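Local coordinates for protein staphylococcal enterotoxin-like toxin (Staphylococcus aureus, PDB 4DXF) that probably binds carbohydrates as a superantigen-like protein built from an OB-fold domain and a beta-grasp domain, at residues Arg20-Tyr23 / Thr24-Ser27; Leu141-Lys144 / Leu145-Leu149. All coordinates share one frame; numbering follows the deposited sequence.

Contact 1 (Arg20-Tyr23 / Thr24-Ser27); sequences RAYY and TKPS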
# COMPACT_ATOMS: atom_id res chain seq x y z
N ARG A 20 10.88 -9.77 1.01
CA ARG A 20 11.00 -9.44 2.40
C ARG A 20 11.69 -8.06 2.53
O ARG A 20 11.37 -7.29 3.45
CB ARG A 20 11.84 -10.47 3.15
CG ARG A 20 11.71 -10.39 4.63
CD ARG A 20 12.55 -11.49 5.34
NE ARG A 20 12.15 -11.51 6.75
CZ ARG A 20 12.51 -10.57 7.62
NH1 ARG A 20 13.35 -9.59 7.26
NH2 ARG A 20 12.05 -10.61 8.86
N ALA A 21 12.63 -7.76 1.63
CA ALA A 21 13.35 -6.50 1.68
C ALA A 21 12.35 -5.38 1.42
O ALA A 21 12.34 -4.36 2.14
CB ALA A 21 14.50 -6.43 0.59
N TYR A 22 11.53 -5.56 0.41
CA TYR A 22 10.70 -4.44 -0.10
C TYR A 22 9.71 -4.12 0.99
O TYR A 22 9.54 -2.93 1.39
CB TYR A 22 9.99 -4.82 -1.39
CG TYR A 22 9.13 -3.67 -1.90
CD1 TYR A 22 9.73 -2.55 -2.45
CD2 TYR A 22 7.76 -3.68 -1.70
CE1 TYR A 22 8.93 -1.46 -2.87
CE2 TYR A 22 6.95 -2.60 -2.11
CZ TYR A 22 7.53 -1.51 -2.69
OH TYR A 22 6.71 -0.42 -3.09
N TYR A 23 9.08 -5.16 1.52
CA TYR A 23 7.97 -4.97 2.50
C TYR A 23 8.39 -4.71 3.95
O TYR A 23 7.55 -4.60 4.84
CB TYR A 23 6.95 -6.07 2.33
CG TYR A 23 6.07 -5.96 1.07
CD1 TYR A 23 5.11 -4.95 0.96
CD2 TYR A 23 6.26 -6.80 -0.03
CE1 TYR A 23 4.30 -4.83 -0.16
CE2 TYR A 23 5.45 -6.73 -1.15
CZ TYR A 23 4.47 -5.66 -1.24
OH TYR A 23 3.67 -5.54 -2.31
N THR A 24 9.69 -4.55 4.18
CA THR A 24 10.20 -4.08 5.46
C THR A 24 10.79 -2.67 5.37
O THR A 24 11.34 -2.16 6.33
CB THR A 24 11.23 -5.11 6.09
OG1 THR A 24 12.25 -5.41 5.13
CG2 THR A 24 10.48 -6.35 6.47
N LYS A 25 10.72 -2.10 4.16
CA LYS A 25 11.09 -0.69 3.92
C LYS A 25 10.28 0.24 4.82
O LYS A 25 9.15 -0.09 5.22
CB LYS A 25 10.88 -0.33 2.46
CG LYS A 25 12.05 -0.76 1.63
CD LYS A 25 11.66 -0.84 0.20
CE LYS A 25 11.95 0.38 -0.59
NZ LYS A 25 13.31 1.05 -0.62
N PRO A 26 10.89 1.36 5.23
CA PRO A 26 10.09 2.29 6.04
C PRO A 26 9.09 3.05 5.13
O PRO A 26 9.35 3.24 3.92
CB PRO A 26 11.14 3.25 6.65
CG PRO A 26 12.33 3.23 5.67
CD PRO A 26 12.25 1.84 4.93
N SER A 27 7.95 3.44 5.71
CA SER A 27 6.92 4.24 4.96
C SER A 27 6.78 5.61 5.63
O SER A 27 7.21 5.80 6.79
CB SER A 27 5.54 3.61 4.94
OG SER A 27 5.09 3.32 6.29

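Contact 2 (Leu141-Lys144 / Leu145-Leu149); sequences LDFK and LRKQL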
# COMPACT_ATOMS: atom_id res chain seq x y z
N LEU A 141 -2.76 -0.47 2.16
CA LEU A 141 -3.31 -1.70 2.71
C LEU A 141 -2.32 -2.84 2.41
O LEU A 141 -1.87 -3.56 3.35
CB LEU A 141 -4.66 -2.01 2.10
CG LEU A 141 -5.78 -0.98 2.40
CD1 LEU A 141 -6.85 -1.19 1.39
CD2 LEU A 141 -6.26 -1.26 3.84
N ASP A 142 -1.93 -2.91 1.14
CA ASP A 142 -1.00 -3.99 0.75
C ASP A 142 0.34 -3.89 1.55
O ASP A 142 0.79 -4.88 2.16
CB ASP A 142 -0.71 -3.87 -0.74
CG ASP A 142 0.46 -4.82 -1.19
OD1 ASP A 142 0.14 -6.06 -1.21
OD2 ASP A 142 1.58 -4.34 -1.55
N PHE A 143 0.94 -2.70 1.70
CA PHE A 143 2.21 -2.55 2.32
C PHE A 143 2.14 -2.81 3.84
O PHE A 143 2.93 -3.56 4.41
CB PHE A 143 2.77 -1.20 2.03
CG PHE A 143 4.19 -1.06 2.36
CD1 PHE A 143 5.15 -1.46 1.39
CD2 PHE A 143 4.65 -0.55 3.63
CE1 PHE A 143 6.48 -1.38 1.66
CE2 PHE A 143 6.06 -0.44 3.87
CZ PHE A 143 6.95 -0.85 2.85
N LYS A 144 1.20 -2.13 4.52
CA LYS A 144 1.10 -2.33 5.94
C LYS A 144 0.76 -3.75 6.34
O LYS A 144 1.27 -4.24 7.37
CB LYS A 144 0.04 -1.40 6.47
CG LYS A 144 0.59 0.02 6.46
CD LYS A 144 -0.45 1.06 7.07
CE LYS A 144 0.34 2.38 7.38
NZ LYS A 144 -0.66 3.37 7.96
N LEU A 145 -0.14 -4.40 5.59
CA LEU A 145 -0.57 -5.76 5.92
C LEU A 145 0.64 -6.70 5.70
O LEU A 145 0.94 -7.49 6.60
CB LEU A 145 -1.79 -6.14 5.11
CG LEU A 145 -3.17 -5.57 5.62
CD1 LEU A 145 -4.22 -5.75 4.61
CD2 LEU A 145 -3.54 -6.32 6.93
N ARG A 146 1.38 -6.55 4.58
CA ARG A 146 2.55 -7.50 4.42
C ARG A 146 3.61 -7.28 5.49
O ARG A 146 4.13 -8.25 6.05
CB ARG A 146 3.16 -7.37 3.02
CG ARG A 146 2.17 -7.82 1.99
CD ARG A 146 2.93 -8.20 0.67
NE ARG A 146 2.08 -7.94 -0.49
CZ ARG A 146 2.25 -8.45 -1.70
NH1 ARG A 146 3.22 -9.37 -1.94
NH2 ARG A 146 1.45 -8.01 -2.65
N LYS A 147 3.95 -6.02 5.82
CA LYS A 147 4.87 -5.74 6.85
C LYS A 147 4.46 -6.41 8.13
O LYS A 147 5.33 -7.05 8.77
CB LYS A 147 5.03 -4.22 7.09
CG LYS A 147 6.06 -3.90 8.15
CD LYS A 147 6.29 -2.38 8.32
CE LYS A 147 7.38 -1.90 7.35
NZ LYS A 147 7.63 -0.44 7.49
N GLN A 148 3.22 -6.24 8.55
CA GLN A 148 2.70 -6.90 9.75
C GLN A 148 2.88 -8.43 9.68
O GLN A 148 3.25 -9.09 10.70
CB GLN A 148 1.25 -6.58 9.93
CG GLN A 148 0.66 -7.25 11.20
CD GLN A 148 -0.86 -7.19 11.21
OE1 GLN A 148 -1.45 -6.19 10.80
NE2 GLN A 148 -1.51 -8.25 11.70
N LEU A 149 2.66 -8.99 8.51
CA LEU A 149 2.70 -10.47 8.39
C LEU A 149 4.11 -10.97 8.44
O LEU A 149 4.34 -12.12 8.95
CB LEU A 149 2.02 -10.92 7.06
CG LEU A 149 0.49 -10.75 6.97
CD1 LEU A 149 0.05 -10.99 5.56
CD2 LEU A 149 -0.31 -11.64 7.96
O HOH W 1 -0.98 -4.12 9.47

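Contact 1 (Arg20-Tyr23 / Thr24-Ser27)
The chain leaves the short N-terminal helix 17-22 here through a type I beta turn, Tyr22 to Lys25, in which Lys25 N donates to Tyr22 O at 3.1 Å. One residue earlier, Thr24 N reaches back to Ala21 O in a weak bond of 3.3 Å. Thr24 adds a side-chain bond to the end of the helix: its hydroxyl OG1 gives its proton to Arg20 O, 2.7 Å away, only 18° off the carbonyl plane. The torsion that sets OG1 between the Thr24 backbone N and carbonyl carbon (chi1 52°) turns the hydroxyl back over the last turn, while CG2 packs against the same Arg20 O.

Lys25 folds over the turn. Its CD lies 3.7 Å from Tyr22 CD1; beyond it, bends at chi3 and chi4 take the ammonium to Leu82 O. The two tyrosines meet edge to face: Tyr22 CD2 stands 3.6 Å above the centre of the Tyr23 ring. Their hydroxyls part company, Tyr22 OH bonding Glu83 and Tyr23 OH turning to Asp142 and Leu182 N. Arg20, Tyr23 and Thr24 pack on helix 138-153, and the loop 24-27 leads into strand 28-31, an outermost strand of the OB-fold sheet.

Contact 2 (Leu141-Lys144 / Leu145-Leu149)
Asp142 and Arg146 form a salt bridge across one turn of helix 138-153. Arg146 comes side-on with NE and NH2, and both donate to the single oxygen Asp142 OD1, each at 2.8 Å. That oxygen lies in the guanidinium plane, yet the carboxylate is turned 87° against it; NH2 is met by the syn lone pair of OD1, whereas NE comes from the same syn side but 33° out of the carboxylate plane. A bend at chi3 (-149°) brings the Arg146 head round to the acid. The other ends are held too, Asp142 OD2 by Tyr23 and Arg146 NH1 by Tyr156 OH and Lys180 O, which fixes the rotation of both groups; so many donors probably favour the charged acid.

Backbone bonds follow the i to i+4 pattern from Leu145 N to Leu141 O through Gln148 N to Lys144 O. A water donates to Gln148 OE1 and, weakly, to Lys144 O, while Gln148 NE2 bonds Ser127 OG.

Lys147 NZ stands 3.9 Å from Phe143 CE2, at the ring edge and near its plane, on its way to Lys25.

Leu141, Leu145 and Leu149 make one greasy side, laid on Phe129, Ile164, Ile166, Ile196, Ile199 and Val201 of the sheet: the long helix packed across a mixed sheet that defines the beta-grasp domain.

How the contacts relate
Contact 1 comes first along the chain, at the end of helix 17-22 and the loop into the OB-fold sheet; contact 2 lies much later, on helix 138-153 of the beta-grasp domain. Their centres are about 9 Å apart, and the two touch directly. Tyr23 OH sits 2.5 Å from Asp142 OD2, a probable hydrogen bond, and Lys25 O lies 2.7 Å from Lys147 NZ, another probable one. Phe143 CZ packs on Lys25 O as well. The N-terminal segment thus lies over the side of helix 138-153 turned away from its sheet, joining the two sequence-family regions in the two-domain arrangement of the superantigen fold.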